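Local coordinates for protein argininosuccinate lyase (Chelativorans sp., PDB 6RXA) that acts as a C-N lyase (EDDS lyase) of the aspartase/fumarase superfamily and probably also splits argininosuccinate into fumarate and arginine, at residues Phe123-Leu128 with Gln477-Ala482; Ile136-Ala141 with Glu177-Asn182; Asp184-Leu189 with Ala246-Gly251; Glu188-Ile193 with Arg469-Asn474; Asn194-Gly199 with Arg214-Leu219. The protein carries 2 engineered substitutions. All blocks are in the same frame, centred on the assembly; numbering follows the deposited sequence.

Interactions 2 and 3 are buried contacts nearest the centre of the chain, where helix 168-193 packs first on helix 112-147 and then on helix 236-262; they touch through Leu179 and Phe248, and both reach the second subunit. Interactions 1 and 4, partly buried, lie further out and bring helix 451-500 onto helices 112-147 and 168-193; Tyr190 joins them. Interaction 5, also buried, sits beyond the end of helix 168-193 and tethers a loop. Chemistry follows place: leucine on aromatic ring and alanine on guanidinium in 2, tyrosine-phenylalanine and arginine-valine contacts beside an intersubunit sodium ion in 3, methyl on cation in 1, aromatic edge-to-face in 4, small polar side chains and leucine methyls in 5.

Interaction 1. Residues Phe123-Leu128 with Gln477-Ala482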
# COMPACT_ATOMS: atom_id res chain seq x y z
N PHE A 123 11.21 -9.06 21.34
CA PHE A 123 10.63 -10.02 20.42
C PHE A 123 11.17 -9.82 19.01
O PHE A 123 11.65 -10.78 18.39
CB PHE A 123 9.10 -9.89 20.43
CG PHE A 123 8.43 -10.60 19.29
CD1 PHE A 123 8.45 -11.98 19.22
CD2 PHE A 123 7.80 -9.89 18.29
CE1 PHE A 123 7.86 -12.63 18.16
CE2 PHE A 123 7.19 -10.55 17.23
CZ PHE A 123 7.23 -11.91 17.17
N LEU A 124 11.12 -8.59 18.49
CA LEU A 124 11.60 -8.33 17.14
C LEU A 124 13.09 -8.63 17.02
O LEU A 124 13.56 -9.12 15.98
CB LEU A 124 11.31 -6.90 16.69
CG LEU A 124 9.83 -6.56 16.54
CD1 LEU A 124 9.64 -5.10 16.14
CD2 LEU A 124 9.13 -7.50 15.55
N ARG A 125 13.86 -8.33 18.08
CA ARG A 125 15.30 -8.59 18.08
C ARG A 125 15.58 -10.08 17.89
O ARG A 125 16.39 -10.46 17.05
CB ARG A 125 15.88 -8.07 19.40
CG ARG A 125 17.36 -8.30 19.60
CD ARG A 125 17.83 -7.69 20.93
NE ARG A 125 17.31 -8.44 22.07
CZ ARG A 125 17.48 -8.08 23.34
NH1 ARG A 125 18.13 -6.97 23.65
NH2 ARG A 125 17.00 -8.85 24.30
N ASP A 126 14.90 -10.93 18.67
CA ASP A 126 15.08 -12.37 18.49
C ASP A 126 14.63 -12.80 17.10
O ASP A 126 15.29 -13.63 16.45
CB ASP A 126 14.32 -13.14 19.57
CG ASP A 126 15.17 -13.42 20.82
OD1 ASP A 126 16.39 -13.14 20.85
OD2 ASP A 126 14.60 -13.92 21.81
N GLN A 127 13.52 -12.23 16.60
CA GLN A 127 13.03 -12.61 15.28
C GLN A 127 13.95 -12.11 14.18
O GLN A 127 14.05 -12.74 13.12
CB GLN A 127 11.61 -12.10 15.08
CG GLN A 127 10.59 -12.79 15.97
CD GLN A 127 10.52 -14.29 15.74
OE1 GLN A 127 10.22 -14.75 14.64
NE2 GLN A 127 10.80 -15.06 16.78
N LEU A 128 14.64 -10.99 14.41
CA LEU A 128 15.62 -10.50 13.46
C LEU A 128 16.83 -11.42 13.40
O LEU A 128 17.33 -11.72 12.30
CB LEU A 128 15.99 -9.06 13.80
CG LEU A 128 16.82 -8.25 12.82
CD1 LEU A 128 16.18 -8.31 11.45
CD2 LEU A 128 16.88 -6.82 13.33
N GLN A 477 25.39 -14.57 21.09
CA GLN A 477 26.07 -14.83 22.35
C GLN A 477 25.90 -13.67 23.33
O GLN A 477 25.74 -13.90 24.53
CB GLN A 477 27.55 -15.11 22.08
CG GLN A 477 28.29 -15.68 23.29
CD GLN A 477 27.79 -17.07 23.67
OE1 GLN A 477 27.81 -17.99 22.86
NE2 GLN A 477 27.33 -17.21 24.90
N ALA A 478 25.90 -12.43 22.83
CA ALA A 478 25.67 -11.29 23.71
C ALA A 478 24.33 -11.40 24.43
O ALA A 478 24.24 -11.13 25.63
CB ALA A 478 25.75 -9.99 22.92
N LEU A 479 23.28 -11.80 23.71
CA LEU A 479 21.97 -11.95 24.34
C LEU A 479 21.96 -13.12 25.31
O LEU A 479 21.37 -13.03 26.40
CB LEU A 479 20.89 -12.14 23.28
CG LEU A 479 20.70 -11.00 22.28
CD1 LEU A 479 19.49 -11.27 21.43
CD2 LEU A 479 20.60 -9.67 23.02
N ALA A 480 22.62 -14.23 24.95
CA ALA A 480 22.66 -15.38 25.85
C ALA A 480 23.41 -15.06 27.13
O ALA A 480 22.99 -15.46 28.22
CB ALA A 480 23.30 -16.56 25.12
N ASN A 481 24.52 -14.33 27.02
CA ASN A 481 25.27 -13.97 28.22
C ASN A 481 24.45 -13.07 29.13
O ASN A 481 24.47 -13.22 30.36
CB ASN A 481 26.57 -13.27 27.83
CG ASN A 481 27.55 -14.22 27.16
OD1 ASN A 481 27.36 -15.44 27.18
ND2 ASN A 481 28.59 -13.66 26.56
N ALA A 482 23.72 -12.11 28.55
CA ALA A 482 22.91 -11.23 29.38
C ALA A 482 21.80 -12.01 30.07
O ALA A 482 21.52 -11.78 31.25
CB ALA A 482 22.31 -10.11 28.53
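Asp126 of helix 112-147 and Leu479 of helix 451-500 mark the closest backbone approach, yet their CA atoms stand 9.0 Å apart, so side chains have to span the gap. Leu479 does most of this, and its two methyl groups divide the work. CD2 of Leu479 sits over the centre of one face of the Arg125 guanidinium, 3.5 Å from CZ of Arg125. The cation thus offers the methyl its flat face, while its N-H groups point elsewhere. CD1 of Leu479 packs on NE of Arg125 at 3.6 Å and also meets OD1 of Asp126 at 3.7 Å, both plain van der Waals contacts. Arg125 reaches this position by running straight as far as CD and then bending at chi3 (70°), which turns the guanidinium face toward the leucine. Its rotation is fixed by outside acceptors: NH1 bonds Asn194 OD1, NH2 bonds the carbonyl of Leu219, and Phe221 makes a cation-pi contact. OD2 of Asp126 is likewise held by the hydroxyl of Tyr42, so the polar ends of Arg125 and Asp126 find their hydrogen-bonding partners outside this contact, and Leu479 adds only van der Waals contact. Around the contact lies the helical bundle of the superfamily: Arg125 and Leu128 lean on helix 168-193, Phe123 packs against helix 35-56, and Leu124 reaches helices 236-262 and 329-348.

Interaction 2. Residues Ile136-Ala141 with Glu177-Asn182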
# COMPACT_ATOMS: atom_id res chain seq x y z
N ILE A 136 21.09 -16.15 5.85
CA ILE A 136 22.42 -16.72 5.66
C ILE A 136 22.32 -18.13 5.08
O ILE A 136 23.04 -18.48 4.14
CB ILE A 136 23.21 -16.69 6.98
CG1 ILE A 136 23.60 -15.27 7.35
CG2 ILE A 136 24.44 -17.60 6.87
CD1 ILE A 136 24.21 -15.17 8.75
N GLY A 137 21.40 -18.94 5.60
CA GLY A 137 21.23 -20.28 5.07
C GLY A 137 20.82 -20.28 3.61
O GLY A 137 21.25 -21.13 2.82
N TYR A 138 19.98 -19.33 3.23
CA TYR A 138 19.56 -19.16 1.84
C TYR A 138 20.74 -18.76 0.97
O TYR A 138 20.98 -19.36 -0.08
CB TYR A 138 18.46 -18.10 1.84
CG TYR A 138 17.74 -17.74 0.55
CD1 TYR A 138 17.51 -18.65 -0.46
CD2 TYR A 138 17.24 -16.45 0.39
CE1 TYR A 138 16.82 -18.28 -1.60
CE2 TYR A 138 16.54 -16.08 -0.74
CZ TYR A 138 16.34 -17.00 -1.74
OH TYR A 138 15.65 -16.64 -2.88
N ARG A 139 21.52 -17.78 1.44
CA ARG A 139 22.71 -17.38 0.69
C ARG A 139 23.71 -18.53 0.57
O ARG A 139 24.32 -18.72 -0.49
CB ARG A 139 23.34 -16.14 1.31
CG ARG A 139 24.49 -15.59 0.49
CD ARG A 139 25.10 -14.38 1.13
NE ARG A 139 26.09 -13.79 0.24
CZ ARG A 139 26.98 -12.88 0.61
NH1 ARG A 139 27.04 -12.48 1.87
NH2 ARG A 139 27.82 -12.38 -0.28
N GLU A 140 23.88 -19.31 1.64
CA GLU A 140 24.77 -20.46 1.59
C GLU A 140 24.34 -21.42 0.48
O GLU A 140 25.16 -21.88 -0.32
CB GLU A 140 24.81 -21.20 2.93
CG GLU A 140 25.62 -20.51 3.99
CD GLU A 140 25.50 -21.16 5.35
OE1 GLU A 140 24.68 -22.09 5.49
OE2 GLU A 140 26.21 -20.73 6.29
N ALA A 141 23.04 -21.74 0.43
CA ALA A 141 22.55 -22.66 -0.59
C ALA A 141 22.78 -22.11 -1.99
O ALA A 141 23.16 -22.86 -2.90
CB ALA A 141 21.08 -22.96 -0.36
N GLU A 177 24.56 -11.53 -4.40
CA GLU A 177 24.85 -10.12 -4.18
C GLU A 177 23.62 -9.39 -3.64
O GLU A 177 23.74 -8.53 -2.76
CB GLU A 177 25.38 -9.51 -5.49
CG GLU A 177 25.93 -8.08 -5.34
CD GLU A 177 26.84 -7.63 -6.48
OE1 GLU A 177 27.19 -8.45 -7.35
OE2 GLU A 177 27.23 -6.44 -6.47
N ASN A 178 22.43 -9.73 -4.16
CA ASN A 178 21.18 -9.23 -3.59
C ASN A 178 21.09 -9.54 -2.11
O ASN A 178 20.75 -8.67 -1.29
CB ASN A 178 20.01 -9.88 -4.34
CG ASN A 178 18.66 -9.71 -3.64
OD1 ASN A 178 18.41 -10.30 -2.59
ND2 ASN A 178 17.78 -8.91 -4.24
N LEU A 179 21.40 -10.78 -1.74
CA LEU A 179 21.27 -11.21 -0.36
C LEU A 179 22.30 -10.54 0.53
O LEU A 179 22.01 -10.25 1.69
CB LEU A 179 21.39 -12.73 -0.29
CG LEU A 179 20.26 -13.49 -0.97
CD1 LEU A 179 20.50 -15.00 -0.96
CD2 LEU A 179 18.92 -13.18 -0.31
N ALA A 180 23.51 -10.31 0.02
CA ALA A 180 24.50 -9.59 0.81
C ALA A 180 23.98 -8.22 1.22
O ALA A 180 24.13 -7.81 2.38
CB ALA A 180 25.80 -9.50 0.03
N LYS A 181 23.33 -7.52 0.29
CA LYS A 181 22.82 -6.19 0.61
C LYS A 181 21.63 -6.26 1.55
O LYS A 181 21.48 -5.41 2.44
CB LYS A 181 22.49 -5.43 -0.68
CG LYS A 181 23.76 -4.99 -1.41
CD LYS A 181 23.46 -4.17 -2.65
CE LYS A 181 22.81 -5.03 -3.71
NZ LYS A 181 22.88 -4.34 -5.04
N ASN A 182 20.77 -7.28 1.41
CA ASN A 182 19.68 -7.47 2.36
C ASN A 182 20.20 -7.80 3.76
O ASN A 182 19.64 -7.34 4.76
CB ASN A 182 18.69 -8.51 1.85
CG ASN A 182 17.74 -7.92 0.81
OD1 ASN A 182 17.20 -6.84 1.01
ND2 ASN A 182 17.58 -8.61 -0.31
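Leu179 nests in the angle between the Tyr138 ring and the CA and CB of Arg139, and its two methyls take different surfaces. CD1 lies above the Tyr138 ring, 4.2 Å from the ring centroid and 26° off the normal, a CH-pi contact over the face. The same methyl presses on the backbone of the next residue, with Leu179 CD1 3.6 Å from CA of Arg139. CD2 is turned to the CD2-CE2 side of the tyrosine, and Leu179 CD2 to Tyr138 CD2 measures 3.7 Å. The two side chains cross at about a right angle, so the leucine lies across the CG-CD2-CE2 side of the ring. Arg139 passes Leu179 fully extended, its chi1 of -174° starting the chain on a course that carries the guanidinium to Ala180. There Ala180 CB lies over one face, 3.5 Å from NH2 of Arg139 and offset toward the rim. The helices behind these groups run nearly antiparallel, at 161°, with axes 10.0 Å apart. Tyr138 continues into helices 236-262 and 329-348, within a buried bundle core. The cross-helix contact is therefore apolar even where an arginine supplies the surface: the methyl of Ala180 covers one face of the guanidinium, while NH1 and NH2 form salt bridges with Asp468 and Glu464 of helix 451-500 and NE bonds Ser176, which would be expected to compensate the buried charge.

Interaction 3. Residues Asp184-Leu189 with Ala246-Gly251; sequences DRYREL and AVFLSG. With NA (sodium ion), chain F.
Arg185 and Tyr186 reach from helix 168-193 to Val247 and Phe248 of helix 236-262, in the central helical bundle through which subunits of the aspartase/fumarase superfamily associate. The chain of Arg185 is extended as far as NE, where chi4 (94°) turns the guanidinium aside. CB leaves the backbone toward the other helix, and CG continues the line. CD then meets CG1 of Val247 at 4.0 Å, the side chains crossing at about a right angle. Beyond CD the polar atoms turn to other partners: NE forms a salt bridge with Glu240 of the second subunit, and NH1 bonds Asn182 OD1. Tyr186 makes the second contact. Its ring carries OH to 3.8 Å from CD2 of Phe248, while Tyr186 CE2 approaches Phe248 CB at 4.3 Å; the hydroxyl is paired with Asn245 OD1. Phe248 goes on to touch Val135 and Leu335. One turn along the first helix, Glu188 OE1 binds the sodium ion at 2.3 Å, and Glu188 OE1 of the second subunit binds it too, so the metal lies between the two chains. Water 1, a sodium ligand, donates to the carbonyl oxygen of Arg185 over 2.9 Å.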
# COMPACT_ATOMS: atom_id res chain seq x y z
N ASP A 184 23.02 -6.64 4.98
CA ASP A 184 23.38 -5.32 5.48
C ASP A 184 22.15 -4.56 5.98
O ASP A 184 22.17 -3.96 7.06
CB ASP A 184 24.09 -4.50 4.41
CG ASP A 184 25.54 -4.90 4.19
OD1 ASP A 184 26.19 -5.43 5.13
OD2 ASP A 184 26.04 -4.66 3.07
N ARG A 185 21.05 -4.58 5.21
CA ARG A 185 19.85 -3.86 5.65
C ARG A 185 19.39 -4.37 7.01
O ARG A 185 19.01 -3.59 7.89
CB ARG A 185 18.70 -4.02 4.65
CG ARG A 185 18.84 -3.26 3.35
CD ARG A 185 17.55 -3.43 2.44
NE ARG A 185 17.83 -2.63 1.28
CZ ARG A 185 18.36 -3.09 0.15
NH1 ARG A 185 18.53 -4.39 -0.07
NH2 ARG A 185 18.67 -2.22 -0.78
N TYR A 186 19.38 -5.69 7.19
CA TYR A 186 18.92 -6.27 8.44
C TYR A 186 19.88 -5.98 9.60
O TYR A 186 19.42 -5.71 10.71
CB TYR A 186 18.75 -7.78 8.28
CG TYR A 186 17.45 -8.25 7.69
CD1 TYR A 186 16.22 -7.91 8.27
CD2 TYR A 186 17.43 -9.07 6.57
CE1 TYR A 186 15.03 -8.37 7.74
CE2 TYR A 186 16.24 -9.54 6.04
CZ TYR A 186 15.05 -9.19 6.63
OH TYR A 186 13.88 -9.66 6.09
N ARG A 187 21.19 -6.05 9.39
CA ARG A 187 22.12 -5.72 10.47
C ARG A 187 22.05 -4.24 10.85
O ARG A 187 22.17 -3.87 12.03
CB ARG A 187 23.55 -6.09 10.08
CG ARG A 187 23.81 -7.59 10.02
CD ARG A 187 25.28 -7.91 9.72
NE ARG A 187 25.66 -7.55 8.36
CZ ARG A 187 25.88 -8.43 7.38
NH1 ARG A 187 25.78 -9.74 7.58
NH2 ARG A 187 26.21 -7.98 6.18
N GLU A 188 21.88 -3.37 9.85
CA GLU A 188 21.68 -1.95 10.13
C GLU A 188 20.44 -1.73 10.97
O GLU A 188 20.45 -0.94 11.93
CB GLU A 188 21.56 -1.19 8.81
CG GLU A 188 22.87 -1.14 8.01
CD GLU A 188 22.66 -0.82 6.54
OE1 GLU A 188 21.53 -0.46 6.15
OE2 GLU A 188 23.64 -0.96 5.77
N LEU A 189 19.35 -2.42 10.63
CA LEU A 189 18.12 -2.36 11.41
C LEU A 189 18.35 -2.88 12.82
O LEU A 189 17.84 -2.30 13.80
CB LEU A 189 17.06 -3.18 10.70
CG LEU A 189 15.81 -3.49 11.51
CD1 LEU A 189 15.01 -2.24 11.85
CD2 LEU A 189 14.93 -4.48 10.76
N ALA A 246 9.75 -6.90 3.38
CA ALA A 246 9.07 -6.80 2.10
C ALA A 246 10.06 -6.76 0.93
O ALA A 246 9.84 -7.39 -0.10
CB ALA A 246 8.16 -5.58 2.05
N VAL A 247 11.13 -5.96 1.06
CA VAL A 247 12.06 -5.85 -0.07
C VAL A 247 12.85 -7.14 -0.26
O VAL A 247 13.03 -7.62 -1.39
CB VAL A 247 12.94 -4.58 0.01
CG1 VAL A 247 14.06 -4.73 1.02
CG2 VAL A 247 13.50 -4.27 -1.39
N PHE A 248 13.34 -7.74 0.84
CA PHE A 248 13.98 -9.04 0.77
C PHE A 248 13.06 -10.07 0.10
O PHE A 248 13.47 -10.79 -0.82
CB PHE A 248 14.39 -9.51 2.17
CG PHE A 248 14.59 -10.99 2.25
CD1 PHE A 248 15.63 -11.60 1.56
CD2 PHE A 248 13.70 -11.79 2.92
CE1 PHE A 248 15.78 -12.95 1.56
CE2 PHE A 248 13.84 -13.15 2.94
CZ PHE A 248 14.88 -13.75 2.27
N LEU A 249 11.81 -10.12 0.54
CA LEU A 249 10.89 -11.11 -0.02
C LEU A 249 10.59 -10.82 -1.48
O LEU A 249 10.29 -11.75 -2.23
CB LEU A 249 9.61 -11.22 0.81
CG LEU A 249 9.77 -12.05 2.11
CD1 LEU A 249 8.57 -11.88 3.02
CD2 LEU A 249 9.95 -13.52 1.76
N SER A 250 10.64 -9.55 -1.90
CA SER A 250 10.40 -9.27 -3.32
C SER A 250 11.49 -9.90 -4.18
O SER A 250 11.20 -10.38 -5.28
CB SER A 250 10.26 -7.77 -3.60
OG SER A 250 11.52 -7.12 -3.70
N GLY A 251 12.73 -9.96 -3.68
CA GLY A 251 13.77 -10.62 -4.44
C GLY A 251 13.60 -12.12 -4.44
O GLY A 251 13.95 -12.79 -5.42
NA NA F . 19.67 0.77 6.57
O HOH W 1 18.15 -0.97 7.13
O HOH W 2 18.68 2.41 5.16

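Interaction 4. Residues Glu188-Ile193 with Arg469-Asn474; sequences ELYARI and RAWLAN. With NA (sodium ion), chain F.
Tyr190 and Trp471 meet as an aromatic pair, edge-to-face: the six-membered ring of Trp471 points its CH2-CZ2 edge at the face of Tyr190, with the centroids 5.3 Å apart and the planes at 82°. CH2 of Trp471 lies 3.7 Å from CG of Tyr190, offset toward the rim, and CZ2 of Trp471 is 3.8 Å from CD2 of Tyr190. The approach thus lands near the root of the tyrosine ring. With chi1 at -172° the Tyr190 ring swings out toward helix 451-500, and chi2 of 85° presents it broadside to the indole. Apolar contact continues toward the backbone: Tyr190 CB touches CH2 of Trp471 at 3.9 Å. Trp471 also packs on Ile132, and Tyr190 rests on Arg125 and Leu129 of helix 112-147. In the all-helical bundle the pair joins helix 451-500 to the last turns of helix 168-193. Ionic contacts lie on another side of the latter helix. Arg192 forms salt bridges through NH2 with Glu240 OE2 and through NH1 with Glu188 OE2 of the second subunit. The sodium ion lies in the plane of this guanidinium, at its edge, 3.5 Å from NH2 of Arg192, where the surrounding carboxylates would be expected to offset the two positive charges.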
# COMPACT_ATOMS: atom_id res chain seq x y z
N GLU A 188 21.88 -3.37 9.85
CA GLU A 188 21.68 -1.95 10.13
C GLU A 188 20.44 -1.73 10.97
O GLU A 188 20.45 -0.94 11.93
CB GLU A 188 21.56 -1.19 8.81
CG GLU A 188 22.87 -1.14 8.01
CD GLU A 188 22.66 -0.82 6.54
OE1 GLU A 188 21.53 -0.46 6.15
OE2 GLU A 188 23.64 -0.96 5.77
N LEU A 189 19.35 -2.42 10.63
CA LEU A 189 18.12 -2.36 11.41
C LEU A 189 18.35 -2.88 12.82
O LEU A 189 17.84 -2.30 13.80
CB LEU A 189 17.06 -3.18 10.70
CG LEU A 189 15.81 -3.49 11.51
CD1 LEU A 189 15.01 -2.24 11.85
CD2 LEU A 189 14.93 -4.48 10.76
N TYR A 190 19.11 -3.96 12.96
CA TYR A 190 19.33 -4.54 14.28
C TYR A 190 19.88 -3.50 15.25
O TYR A 190 19.49 -3.47 16.42
CB TYR A 190 20.28 -5.74 14.17
CG TYR A 190 20.41 -6.52 15.47
CD1 TYR A 190 19.50 -7.50 15.79
CD2 TYR A 190 21.45 -6.27 16.36
CE1 TYR A 190 19.62 -8.23 16.97
CE2 TYR A 190 21.58 -6.99 17.54
CZ TYR A 190 20.66 -7.97 17.83
OH TYR A 190 20.78 -8.70 19.00
N ALA A 191 20.76 -2.63 14.77
CA ALA A 191 21.36 -1.65 15.67
C ALA A 191 20.33 -0.67 16.21
O ALA A 191 20.52 -0.12 17.31
CB ALA A 191 22.48 -0.89 14.94
N ARG A 192 19.26 -0.41 15.45
CA ARG A 192 18.18 0.46 15.91
C ARG A 192 17.16 -0.30 16.76
O ARG A 192 16.58 0.30 17.67
CB ARG A 192 17.51 1.17 14.74
CG ARG A 192 18.30 2.38 14.23
CD ARG A 192 17.62 3.08 13.03
NE ARG A 192 17.71 2.32 11.79
CZ ARG A 192 18.78 2.33 10.99
NH1 ARG A 192 19.85 3.05 11.31
NH2 ARG A 192 18.77 1.63 9.88
N ILE A 193 16.91 -1.58 16.48
CA ILE A 193 16.00 -2.37 17.30
C ILE A 193 16.60 -2.60 18.68
O ILE A 193 15.89 -2.56 19.69
CB ILE A 193 15.67 -3.71 16.62
CG1 ILE A 193 14.71 -3.48 15.45
CG2 ILE A 193 15.04 -4.69 17.60
CD1 ILE A 193 14.31 -4.71 14.70
N ARG A 469 28.23 -15.10 9.37
CA ARG A 469 28.03 -16.05 10.47
C ARG A 469 28.67 -15.54 11.75
O ARG A 469 28.12 -15.71 12.83
CB ARG A 469 28.55 -17.44 10.08
CG ARG A 469 27.76 -18.12 8.97
CD ARG A 469 28.20 -19.58 8.76
NE ARG A 469 29.55 -19.63 8.19
CZ ARG A 469 29.83 -19.72 6.89
NH1 ARG A 469 31.09 -19.74 6.51
NH2 ARG A 469 28.87 -19.78 5.97
N ALA A 470 29.83 -14.89 11.65
CA ALA A 470 30.49 -14.38 12.84
C ALA A 470 29.68 -13.26 13.48
O ALA A 470 29.55 -13.21 14.71
CB ALA A 470 31.90 -13.91 12.48
N TRP A 471 29.13 -12.36 12.68
CA TRP A 471 28.27 -11.31 13.22
C TRP A 471 27.09 -11.92 13.97
O TRP A 471 26.76 -11.49 15.09
CB TRP A 471 27.77 -10.41 12.09
CG TRP A 471 26.98 -9.24 12.58
CD1 TRP A 471 27.43 -7.98 12.79
CD2 TRP A 471 25.59 -9.24 12.95
NE1 TRP A 471 26.42 -7.17 13.25
CE2 TRP A 471 25.28 -7.93 13.36
CE3 TRP A 471 24.59 -10.21 12.96
CZ2 TRP A 471 24.00 -7.56 13.79
CZ3 TRP A 471 23.31 -9.85 13.39
CH2 TRP A 471 23.04 -8.53 13.80
N LEU A 472 26.45 -12.91 13.37
CA LEU A 472 25.30 -13.55 13.99
C LEU A 472 25.68 -14.26 15.28
O LEU A 472 24.97 -14.17 16.29
CB LEU A 472 24.66 -14.53 13.02
CG LEU A 472 23.48 -15.34 13.56
CD1 LEU A 472 22.33 -14.46 13.96
CD2 LEU A 472 23.04 -16.34 12.50
N ALA A 473 26.80 -14.98 15.27
CA ALA A 473 27.23 -15.66 16.48
C ALA A 473 27.50 -14.67 17.61
O ALA A 473 27.14 -14.93 18.76
CB ALA A 473 28.48 -16.48 16.17
N ASN A 474 28.15 -13.55 17.30
CA ASN A 474 28.46 -12.56 18.33
C ASN A 474 27.18 -11.96 18.91
O ASN A 474 27.04 -11.82 20.13
CB ASN A 474 29.36 -11.47 17.76
CG ASN A 474 29.57 -10.33 18.74
OD1 ASN A 474 30.42 -10.41 19.63
ND2 ASN A 474 28.78 -9.28 18.60
NA NA F . 19.67 0.77 6.57
O HOH W 1 18.15 -0.97 7.13
O HOH W 2 18.68 2.41 5.16

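Interaction 5. Residues Asn194-Gly199 with Arg214-Leu219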
# COMPACT_ATOMS: atom_id res chain seq x y z
N ASN A 194 17.90 -2.83 18.75
CA ASN A 194 18.55 -3.26 19.99
C ASN A 194 18.97 -2.08 20.86
O ASN A 194 20.11 -1.98 21.32
CB ASN A 194 19.73 -4.17 19.68
CG ASN A 194 20.15 -4.96 20.90
OD1 ASN A 194 19.34 -5.17 21.80
ND2 ASN A 194 21.40 -5.39 20.94
N LEU A 195 18.01 -1.20 21.11
CA LEU A 195 18.15 -0.05 22.00
C LEU A 195 17.02 -0.10 23.02
O LEU A 195 15.88 -0.41 22.67
CB LEU A 195 18.04 1.25 21.19
CG LEU A 195 19.11 1.47 20.13
CD1 LEU A 195 18.77 2.69 19.30
CD2 LEU A 195 20.46 1.63 20.78
N CYS A 196 17.34 0.18 24.28
CA CYS A 196 16.40 -0.03 25.37
C CYS A 196 15.63 1.25 25.70
O CYS A 196 16.26 2.26 26.05
CB CYS A 196 17.14 -0.50 26.61
SG CYS A 196 16.01 -1.00 27.91
N PRO A 197 14.30 1.24 25.65
CA PRO A 197 13.51 2.43 26.03
C PRO A 197 13.08 2.45 27.49
O PRO A 197 12.43 3.41 27.92
CB PRO A 197 12.29 2.31 25.13
CG PRO A 197 12.05 0.82 25.07
CD PRO A 197 13.44 0.19 25.06
N LEU A 198 13.41 1.42 28.27
CA LEU A 198 12.99 1.38 29.66
C LEU A 198 13.60 2.54 30.44
O LEU A 198 14.76 2.90 30.26
CB LEU A 198 13.39 0.05 30.28
CG LEU A 198 12.52 -1.08 29.73
CD1 LEU A 198 13.15 -2.42 30.03
CD2 LEU A 198 11.09 -1.01 30.29
N GLY A 199 12.79 3.12 31.32
CA GLY A 199 13.13 4.34 32.02
C GLY A 199 12.39 5.54 31.50
O GLY A 199 12.33 6.58 32.18
N ARG A 214 21.68 -0.07 33.58
CA ARG A 214 21.69 -1.41 34.16
C ARG A 214 20.55 -2.26 33.60
O ARG A 214 20.74 -3.42 33.24
CB ARG A 214 21.59 -1.33 35.69
CG ARG A 214 21.31 -2.67 36.40
CD ARG A 214 22.49 -3.66 36.36
NE ARG A 214 23.75 -2.99 36.66
CZ ARG A 214 24.83 -3.03 35.88
NH1 ARG A 214 25.91 -2.36 36.24
NH2 ARG A 214 24.83 -3.75 34.76
N THR A 215 19.33 -1.70 33.56
CA THR A 215 18.21 -2.47 33.04
C THR A 215 18.49 -2.88 31.60
O THR A 215 18.23 -4.02 31.20
CB THR A 215 16.94 -1.62 33.10
OG1 THR A 215 16.92 -0.88 34.33
CG2 THR A 215 15.71 -2.50 33.04
N SER A 216 19.05 -1.95 30.82
CA SER A 216 19.40 -2.20 29.43
C SER A 216 20.40 -3.35 29.32
O SER A 216 20.21 -4.28 28.54
CB SER A 216 19.97 -0.91 28.84
OG SER A 216 20.36 -1.08 27.50
N ALA A 217 21.46 -3.31 30.13
CA ALA A 217 22.48 -4.36 30.08
C ALA A 217 21.91 -5.71 30.49
O ALA A 217 22.23 -6.74 29.88
CB ALA A 217 23.63 -3.96 31.00
N LEU A 218 21.07 -5.74 31.53
CA LEU A 218 20.49 -6.99 31.99
C LEU A 218 19.63 -7.65 30.92
O LEU A 218 19.45 -8.88 30.93
CB LEU A 218 19.67 -6.72 33.25
CG LEU A 218 20.48 -6.51 34.53
CD1 LEU A 218 19.57 -5.95 35.62
CD2 LEU A 218 21.12 -7.82 34.96
N LEU A 219 19.07 -6.85 30.00
CA LEU A 219 18.19 -7.33 28.95
C LEU A 219 18.89 -7.45 27.61
O LEU A 219 18.23 -7.66 26.59
CB LEU A 219 16.95 -6.44 28.84
CG LEU A 219 16.05 -6.46 30.08
CD1 LEU A 219 15.08 -5.31 30.03
CD2 LEU A 219 15.29 -7.77 30.19
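Cys196 and Leu198 are the residues through which 194-199 touches Thr215, Ser216 and Leu219. The segment starts at Asn194, the first residue to leave the conformation of helix 168-193; its backbone is hydrogen-bonded to Asp222. At Cys196 the main chain comes closest to the other segment, with its CA 5.5 Å from CA of Ser216. CB of Cys196 lies 3.4 Å from OG and 3.6 Å from CB of Ser216, whose hydroxyl makes a weak hydrogen bond with Gly223 O. A chi1 of -172° lays SG of Cys196 over Ser216, 3.9 Å from its CA, and SG also accepts from N of Leu198 at 3.6 Å (153°), spanning Pro197. This bonded turn belongs to the connection between helix 168-193 and the short helix 212-218, and Cys196 is also backbone-bonded to Gly223 and Val225. Pro197 packs on Asn117 and Arg121 of helix 112-147. Leu198 then turns inward: its CD1 meets CD1 of Leu219 at a tight 3.5 Å and CG2 of Thr215 at 4.0 Å, crossing both side chains at about a right angle. The side chains of Leu198 and Ser111, a residue seen to bind fumarate and succinate in this protein, are about 8 Å apart. Gly199 follows, and its N bonds Asp114 OD2.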